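Local coordinates for N-acetyltransferase domain-containing protein (Xanthomonas campestris pv. campestris, PDB 2OZH), which is of undetermined substrate but probably transfers an acyl group to an acceptor molecule, as expected of a member of the GNAT family of acetyltransferases, at residues Phe106-Ser111 against Tyr120-Pro125; Asp92-Met95 against Asp99-Gly102; Leu18-Leu23 against Ala36-Ala41. All coordinates share one frame; numbering follows the deposited sequence.

From the N terminus, contact 3 comes first: it closes the link between helices 16-26 and 35-43, before the chain enters the central strands of the sheet. Contact 2 closes a tight three-residue link, folding the loop behind helix 86-96 back onto that helix. Contact 1 follows, bringing the chain beyond helix 114-118 against strand 105-109, the outermost of this chain's sheet. The three loops run in series; none encloses or crosses another. Contacts 1 and 2 abut where F106 CZ lies 3.6 Å from V94 CG1, joining helix 86-96 to the strand. Contact 3 is on the other side of the chain's centre, its centre about 23 Å from both other contact centres. All three reach the second subunit.

Contact 1: Phe106-Ser111 against Tyr120-Pro125; sequences FSLATS and YGFTPP. With EDO (1,2-ethanediol), chain E.
One face of the F122 ring receives L108 CD2, which lies 3.7 Å from the ring centroid and only 14° off its normal, a CH-pi contact. Y120 CB lies in plane at the ring's edge, S107 N near it, and F106 O comes obliquely to 3.3 Å from F122 CE2. F122 also turns an edge toward a face of F106: the centroids are 5.7 Å apart and the planes stand at 73°, an offset edge-to-face pair. Its leading atom is CZ, 4.1 Å from F106 CD1. The first torsion of L108 (chi1 64°) points CG at the ring, and the second turns CD2 over its face. In the GNAT fold, strand 105-109 runs parallel to strand 69-77, and S107 bonds through its backbone to A70 and L72. On the other flank, F106 to A109 form an antiparallel ladder with the second subunit. The F122 segment arrives through a Schellman motif ending helix 114-118, F122 N bonding to Y117 O. The two parallel strands characteristically part where acyl-CoA is bound in relatives. Here an ethanediol, probably from the crystallisation liquor, is bonded to both: its O2 donates to A109 O at 2.7 Å, and V75 N is a further partner.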
loop_
_atom_site.group_PDB
_atom_site.type_symbol
_atom_site.label_atom_id
_atom_site.label_comp_id
_atom_site.label_asym_id
_atom_site.label_seq_id
_atom_site.Cartn_x
_atom_site.Cartn_y
_atom_site.Cartn_z
ATOM N N PHE A 106 -6.892 -5.896 1.230
ATOM C CA PHE A 106 -5.621 -6.231 1.891
ATOM C C PHE A 106 -4.893 -7.105 0.873
ATOM O O PHE A 106 -5.403 -8.167 0.495
ATOM C CB PHE A 106 -5.882 -6.976 3.197
ATOM C CG PHE A 106 -4.818 -6.825 4.249
ATOM C CD1 PHE A 106 -3.475 -6.753 3.933
ATOM C CD2 PHE A 106 -5.202 -6.774 5.571
ATOM C CE1 PHE A 106 -2.528 -6.595 4.936
ATOM C CE2 PHE A 106 -4.286 -6.625 6.583
ATOM C CZ PHE A 106 -2.938 -6.569 6.270
ATOM N N SER A 107 -3.741 -6.645 0.414
ATOM C CA SER A 107 -3.000 -7.297 -0.670
ATOM C C SER A 107 -1.645 -7.831 -0.216
ATOM O O SER A 107 -1.071 -7.341 0.746
ATOM C CB SER A 107 -2.743 -6.281 -1.780
ATOM O OG SER A 107 -3.968 -5.775 -2.313
ATOM N N LEU A 108 -1.155 -8.827 -0.942
ATOM C CA LEU A 108 0.192 -9.362 -0.721
ATOM C C LEU A 108 0.648 -10.059 -2.003
ATOM O O LEU A 108 -0.162 -10.336 -2.877
ATOM C CB LEU A 108 0.212 -10.321 0.457
ATOM C CG LEU A 108 -0.599 -11.603 0.375
ATOM C CD1 LEU A 108 0.127 -12.668 -0.473
ATOM C CD2 LEU A 108 -0.869 -12.127 1.792
ATOM N N ALA A 109 1.953 -10.326 -2.081
ATOM C CA ALA A 109 2.524 -11.191 -3.127
ATOM C C ALA A 109 3.342 -12.285 -2.472
ATOM O O ALA A 109 4.113 -11.971 -1.566
ATOM C CB ALA A 109 3.397 -10.384 -4.024
ATOM N N THR A 110 3.185 -13.522 -2.947
ATOM C CA THR A 110 3.881 -14.681 -2.381
ATOM C C THR A 110 4.342 -15.599 -3.502
ATOM O O THR A 110 3.568 -15.932 -4.369
ATOM C CB THR A 110 2.991 -15.459 -1.348
ATOM O OG1 THR A 110 3.728 -16.586 -0.827
ATOM C CG2 THR A 110 1.701 -15.939 -1.944
ATOM N N SER A 111 5.612 -16.032 -3.437
ATOM C CA SER A 111 6.169 -16.957 -4.433
ATOM C C SER A 111 5.606 -18.364 -4.239
ATOM O O SER A 111 5.224 -19.031 -5.219
ATOM C CB SER A 111 7.710 -16.986 -4.344
ATOM O OG SER A 111 8.296 -15.709 -4.605
ATOM N N TYR A 120 -5.912 -17.344 6.101
ATOM C CA TYR A 120 -6.289 -16.059 6.648
ATOM C C TYR A 120 -7.299 -15.326 5.756
ATOM O O TYR A 120 -7.542 -14.142 5.943
ATOM C CB TYR A 120 -5.030 -15.212 6.843
ATOM C CG TYR A 120 -4.016 -15.859 7.777
ATOM C CD1 TYR A 120 -4.173 -15.786 9.153
ATOM C CD2 TYR A 120 -2.912 -16.550 7.279
ATOM C CE1 TYR A 120 -3.264 -16.381 10.010
ATOM C CE2 TYR A 120 -1.990 -17.149 8.140
ATOM C CZ TYR A 120 -2.173 -17.056 9.495
ATOM O OH TYR A 120 -1.258 -17.627 10.354
ATOM N N GLY A 121 -7.875 -16.026 4.778
ATOM C CA GLY A 121 -8.903 -15.432 3.944
ATOM C C GLY A 121 -8.423 -14.799 2.644
ATOM O O GLY A 121 -9.229 -14.309 1.858
ATOM N N PHE A 122 -7.125 -14.827 2.384
ATOM C CA PHE A 122 -6.600 -14.290 1.139
ATOM C C PHE A 122 -6.956 -15.235 -0.004
ATOM O O PHE A 122 -6.948 -16.467 0.150
ATOM C CB PHE A 122 -5.092 -14.068 1.234
ATOM C CG PHE A 122 -4.700 -12.927 2.122
ATOM C CD1 PHE A 122 -4.543 -13.087 3.495
ATOM C CD2 PHE A 122 -4.460 -11.672 1.586
ATOM C CE1 PHE A 122 -4.205 -12.025 4.291
ATOM C CE2 PHE A 122 -4.107 -10.605 2.391
ATOM C CZ PHE A 122 -3.977 -10.781 3.733
ATOM N N THR A 123 -7.249 -14.656 -1.159
ATOM C CA THR A 123 -7.622 -15.392 -2.356
ATOM C C THR A 123 -6.807 -14.893 -3.543
ATOM O O THR A 123 -6.289 -13.780 -3.514
ATOM C CB THR A 123 -9.131 -15.190 -2.702
ATOM O OG1 THR A 123 -9.369 -13.811 -3.036
ATOM C CG2 THR A 123 -10.011 -15.589 -1.546
ATOM N N PRO A 124 -6.795 -15.647 -4.648
ATOM C CA PRO A 124 -6.316 -15.016 -5.880
ATOM C C PRO A 124 -7.162 -13.770 -6.172
ATOM O O PRO A 124 -8.308 -13.678 -5.733
ATOM C CB PRO A 124 -6.534 -16.098 -6.947
ATOM C CG PRO A 124 -6.628 -17.387 -6.173
ATOM C CD PRO A 124 -7.227 -17.040 -4.840
ATOM N N PRO A 125 -6.621 -12.816 -6.930
ATOM C CA PRO A 125 -7.418 -11.639 -7.171
ATOM C C PRO A 125 -8.725 -11.876 -7.838
ATOM O O PRO A 125 -8.864 -12.746 -8.718
ATOM C CB PRO A 125 -6.518 -10.779 -8.048
ATOM C CG PRO A 125 -5.123 -11.245 -7.705
ATOM C CD PRO A 125 -5.300 -12.713 -7.570
HETATM C C1 EDO E . 4.399 -11.661 3.117
HETATM O O1 EDO E . 5.736 -11.126 3.145
HETATM C C2 EDO E . 3.881 -11.774 1.713
HETATM O O2 EDO E . 4.559 -12.807 0.991
#

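Contact 2: Asp92-Met95 against Asp99-Gly102; sequences DAVM and DLQG. With EDO (1,2-ethanediol), chain H.
Q101 reaches back to the M95 carbonyl at the end of helix 86-96, while L100 turns inward onto V94. The side chain of Q101 starts at CB, whose neighbour is O1 of an ethanediol molecule. A turn about CB-CG (chi2 -55°) folds the chain round, and CD, the amide carbon, comes to 3.8 Å from M95 O. There NE2 donates to M95 O over 2.9 Å with an N-H...O angle of 172°. The acceptor lies practically in the amide plane, but the donor stands 40° above the M95 carbonyl plane, so the bond is straight without following a lone pair. NE2 is also bonded to H97 O. At the other branch, OE1 accepts from water 2 at 2.8 Å, and that same water donates to M95 O at 3.1 Å, making a second, indirect link to the helix. Ethanediol O1 adds a weak bond to OE1 at 3.3 Å while accepting from G102 N at 2.8 Å.

On the side facing the sheet, L100 CD1 sits 3.6 Å from V94 O and 4.0 Å from V94 CG1. Helix 86-96 is the crossover helix between parallel strands 69-77 and 105-109, a beta-alpha-beta unit of the GNAT fold. L100 anchors the loop after it against L46 and V62 of strands 46-52 and 55-64, and V94 packs on F48 and F106. Water 1 lies within bonding distance of V94 O and L100 O and may donate to both, though other acceptors compete for its protons.

Both amide ends of Q101 have matching partners, carbonyls at NE2 and a donating water at OE1, which supports the modelled orientation of the amide. Two donors converge on M95 O, and they would probably offset the partial negative charge gathered at this helix end.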
loop_
_atom_site.group_PDB
_atom_site.type_symbol
_atom_site.label_atom_id
_atom_site.label_comp_id
_atom_site.label_asym_id
_atom_site.label_seq_id
_atom_site.Cartn_x
_atom_site.Cartn_y
_atom_site.Cartn_z
ATOM N N ASP A 92 -1.964 -13.394 13.331
ATOM C CA ASP A 92 -3.124 -13.183 14.175
ATOM C C ASP A 92 -3.196 -11.729 14.645
ATOM O O ASP A 92 -4.275 -11.111 14.656
ATOM C CB ASP A 92 -3.125 -14.124 15.387
ATOM C CG ASP A 92 -3.468 -15.564 15.049
ATOM O OD1 ASP A 92 -3.908 -15.871 13.933
ATOM O OD2 ASP A 92 -3.266 -16.408 15.968
ATOM N N ALA A 93 -2.046 -11.143 14.999
ATOM C CA ALA A 93 -2.000 -9.776 15.439
ATOM C C ALA A 93 -2.321 -8.824 14.288
ATOM O O ALA A 93 -2.988 -7.808 14.490
ATOM C CB ALA A 93 -0.625 -9.462 15.986
ATOM N N VAL A 94 -1.830 -9.127 13.092
ATOM C CA VAL A 94 -2.199 -8.326 11.910
ATOM C C VAL A 94 -3.693 -8.337 11.672
ATOM O O VAL A 94 -4.323 -7.283 11.457
ATOM C CB VAL A 94 -1.451 -8.809 10.647
ATOM C CG1 VAL A 94 -1.927 -8.123 9.380
ATOM C CG2 VAL A 94 0.068 -8.633 10.799
HETATM N N MSE A 95 -4.277 -9.529 11.702
HETATM C CA MSE A 95 -5.698 -9.649 11.395
HETATM C C MSE A 95 -6.555 -8.994 12.458
HETATM O O MSE A 95 -7.696 -8.551 12.154
HETATM C CB MSE A 95 -6.094 -11.116 11.252
HETATM C CG MSE A 95 -5.520 -11.831 10.080
HETATM SE SE MSE A 95 -6.230 -11.250 8.336
HETATM C CE MSE A 95 -4.831 -10.082 8.070
ATOM N N ASP A 99 -6.327 -0.926 13.781
ATOM C CA ASP A 99 -6.210 0.048 12.676
ATOM C C ASP A 99 -6.274 -0.634 11.323
ATOM O O ASP A 99 -6.111 0.034 10.307
ATOM C CB ASP A 99 -4.937 0.875 12.815
ATOM C CG ASP A 99 -4.933 1.720 14.090
ATOM O OD1 ASP A 99 -6.011 2.200 14.506
ATOM O OD2 ASP A 99 -3.860 1.903 14.686
ATOM N N LEU A 100 -6.468 -1.955 11.298
ATOM C CA LEU A 100 -6.536 -2.732 10.066
ATOM C C LEU A 100 -7.855 -3.469 9.882
ATOM O O LEU A 100 -7.943 -4.479 9.179
ATOM C CB LEU A 100 -5.382 -3.725 9.990
ATOM C CG LEU A 100 -3.974 -3.156 10.063
ATOM C CD1 LEU A 100 -2.945 -4.259 10.009
ATOM C CD2 LEU A 100 -3.690 -2.194 8.929
ATOM N N GLN A 101 -8.905 -2.935 10.506
ATOM C CA GLN A 101 -10.237 -3.502 10.399
ATOM C C GLN A 101 -11.063 -2.785 9.350
ATOM O O GLN A 101 -10.829 -1.622 9.053
ATOM C CB GLN A 101 -10.975 -3.412 11.745
ATOM C CG GLN A 101 -10.257 -4.094 12.898
ATOM C CD GLN A 101 -9.940 -5.528 12.601
ATOM O OE1 GLN A 101 -10.839 -6.317 12.279
ATOM N NE2 GLN A 101 -8.656 -5.899 12.656
ATOM N N GLY A 102 -12.013 -3.504 8.759
ATOM C CA GLY A 102 -12.923 -2.890 7.809
ATOM C C GLY A 102 -12.317 -2.456 6.492
ATOM O O GLY A 102 -12.892 -1.621 5.792
HETATM C C1 EDO H . -11.882 -6.965 8.868
HETATM O O1 EDO H . -12.736 -6.094 9.631
HETATM C C2 EDO H . -12.734 -7.889 8.028
HETATM O O2 EDO H . -12.605 -7.658 6.615
HETATM O O HOH W 1 -6.509 -6.957 9.449
HETATM O O HOH W 2 -10.744 -9.081 12.288
#

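Contact 3: Leu18-Leu23 against Ala36-Ala41; sequences LIHRTL and ALVQRA
Segments 18-23 and 36-41, on helices 16-26 and 35-43, come closest at H20 and V38, whose CA atoms are 6.2 Å apart, with regular i to i+4 bonding on each side, as in L23 N to I19 O and A41 N to L37 O. They form the helical excursion that, in the GNAT fold, links the first strand to the second, here 6-8 to 46-52. V38 carries its half of the contact, which buries 141 Å² in all; its two methyl branches divide between neighbouring residues of the opposite helix. CG1, anti to the backbone N (chi1 173°), meets I19 CG2 at 4.1 Å, the two chains slanting across one another. CG2 approaches H20 CD2 at 4.0 Å, obliquely to the imidazole, and here the side chains cross at nearly a right angle. The same methyl is 4.2 Å from H20 CA, so V38 bears on the helix backbone as well as on the ring. No hydrogen bond spans the two segments: the touching atoms are all carbon, held by van der Waals contact. I19 continues inward to F59 and Q56 of the sheet and to I42, whereas H20 NE2 makes a weak bond to I33 O in the connecting loop. Within helix 16-26, T22 OG1 donates to L18 O at 2.9 Å, tilted 32° from the carbonyl plane and on the face opposite to that reached by T22 N.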
loop_
_atom_site.group_PDB
_atom_site.type_symbol
_atom_site.label_atom_id
_atom_site.label_comp_id
_atom_site.label_asym_id
_atom_site.label_seq_id
_atom_site.Cartn_x
_atom_site.Cartn_y
_atom_site.Cartn_z
ATOM N N LEU A 18 19.187 -6.592 12.505
ATOM C CA LEU A 18 18.742 -7.949 12.180
ATOM C C LEU A 18 17.803 -7.958 10.980
ATOM O O LEU A 18 17.897 -8.837 10.106
ATOM C CB LEU A 18 18.025 -8.572 13.391
ATOM C CG LEU A 18 17.357 -9.924 13.145
ATOM C CD1 LEU A 18 18.333 -11.038 13.017
ATOM C CD2 LEU A 18 16.310 -10.214 14.210
ATOM N N ILE A 19 16.846 -7.035 10.951
ATOM C CA ILE A 19 15.897 -6.993 9.877
ATOM C C ILE A 19 16.624 -6.687 8.576
ATOM O O ILE A 19 16.346 -7.281 7.544
ATOM C CB ILE A 19 14.793 -5.946 10.173
ATOM C CG1 ILE A 19 13.956 -6.357 11.371
ATOM C CG2 ILE A 19 13.921 -5.717 8.942
ATOM C CD1 ILE A 19 13.182 -5.183 11.944
ATOM N N HIS A 20 17.497 -5.696 8.587
ATOM C CA HIS A 20 18.277 -5.351 7.418
ATOM C C HIS A 20 19.085 -6.530 6.900
ATOM O O HIS A 20 19.054 -6.842 5.702
ATOM C CB HIS A 20 19.200 -4.177 7.750
ATOM C CG HIS A 20 20.165 -3.803 6.671
ATOM N ND1 HIS A 20 21.441 -3.378 6.974
ATOM C CD2 HIS A 20 20.055 -3.787 5.324
ATOM C CE1 HIS A 20 22.082 -3.135 5.833
ATOM N NE2 HIS A 20 21.254 -3.341 4.819
ATOM N N ARG A 21 19.831 -7.190 7.766
ATOM C CA ARG A 21 20.640 -8.328 7.319
ATOM C C ARG A 21 19.767 -9.422 6.735
ATOM O O ARG A 21 20.079 -10.004 5.703
ATOM C CB ARG A 21 21.476 -8.868 8.495
ATOM C CG ARG A 21 22.563 -7.902 8.979
ATOM C CD ARG A 21 23.073 -8.209 10.476
ATOM N NE ARG A 21 23.807 -7.031 10.928
ATOM C CZ ARG A 21 23.588 -6.313 11.991
ATOM N NH1 ARG A 21 22.716 -6.691 12.943
ATOM N NH2 ARG A 21 24.223 -5.164 12.106
ATOM N N THR A 22 18.668 -9.719 7.419
ATOM C CA THR A 22 17.759 -10.787 6.989
ATOM C C THR A 22 17.167 -10.481 5.635
ATOM O O THR A 22 17.195 -11.313 4.715
ATOM C CB THR A 22 16.670 -11.017 8.032
ATOM O OG1 THR A 22 17.250 -11.492 9.261
ATOM C CG2 THR A 22 15.625 -12.023 7.530
ATOM N N LEU A 23 16.613 -9.287 5.497
ATOM C CA LEU A 23 15.980 -8.915 4.230
ATOM C C LEU A 23 17.006 -8.862 3.106
ATOM O O LEU A 23 16.777 -9.367 1.996
ATOM C CB LEU A 23 15.245 -7.574 4.358
ATOM C CG LEU A 23 14.017 -7.575 5.270
ATOM C CD1 LEU A 23 13.391 -6.224 5.271
ATOM C CD2 LEU A 23 12.992 -8.630 4.848
ATOM N N ALA A 36 19.310 2.354 4.828
ATOM C CA ALA A 36 18.530 3.583 4.920
ATOM C C ALA A 36 17.133 3.358 4.424
ATOM O O ALA A 36 16.179 3.979 4.938
ATOM C CB ALA A 36 19.207 4.704 4.126
ATOM N N LEU A 37 16.942 2.474 3.445
ATOM C CA LEU A 37 15.612 2.177 2.945
ATOM C C LEU A 37 14.852 1.319 3.926
ATOM O O LEU A 37 13.641 1.449 4.083
ATOM C CB LEU A 37 15.610 1.500 1.567
ATOM C CG LEU A 37 15.929 2.359 0.383
ATOM C CD1 LEU A 37 15.587 1.579 -0.888
ATOM C CD2 LEU A 37 15.144 3.700 0.442
ATOM N N VAL A 38 15.535 0.366 4.562
ATOM C CA VAL A 38 14.888 -0.436 5.615
ATOM C C VAL A 38 14.371 0.488 6.700
ATOM O O VAL A 38 13.228 0.354 7.128
ATOM C CB VAL A 38 15.880 -1.489 6.186
ATOM C CG1 VAL A 38 15.274 -2.197 7.390
ATOM C CG2 VAL A 38 16.234 -2.505 5.112
ATOM N N GLN A 39 15.201 1.406 7.166
ATOM C CA GLN A 39 14.798 2.297 8.227
ATOM C C GLN A 39 13.634 3.174 7.806
ATOM O O GLN A 39 12.654 3.302 8.560
ATOM C CB GLN A 39 15.946 3.175 8.694
ATOM C CG GLN A 39 15.568 4.017 9.925
ATOM C CD GLN A 39 15.438 3.223 11.198
ATOM O OE1 GLN A 39 16.431 2.663 11.680
ATOM N NE2 GLN A 39 14.251 3.183 11.771
ATOM N N ARG A 40 13.726 3.763 6.614
ATOM C CA ARG A 40 12.637 4.613 6.135
ATOM C C ARG A 40 11.336 3.823 5.992
ATOM O O ARG A 40 10.256 4.283 6.386
ATOM C CB ARG A 40 13.035 5.261 4.818
ATOM C CG ARG A 40 12.012 6.244 4.274
ATOM C CD ARG A 40 12.560 7.083 3.116
ATOM N NE ARG A 40 13.766 7.779 3.557
ATOM C CZ ARG A 40 15.000 7.617 3.071
ATOM N NH1 ARG A 40 15.254 6.841 2.032
ATOM N NH2 ARG A 40 16.008 8.295 3.629
ATOM N N ALA A 41 11.435 2.632 5.434
ATOM C CA ALA A 41 10.263 1.797 5.263
ATOM C C ALA A 41 9.600 1.540 6.595
ATOM O O ALA A 41 8.380 1.665 6.742
ATOM C CB ALA A 41 10.660 0.462 4.618
#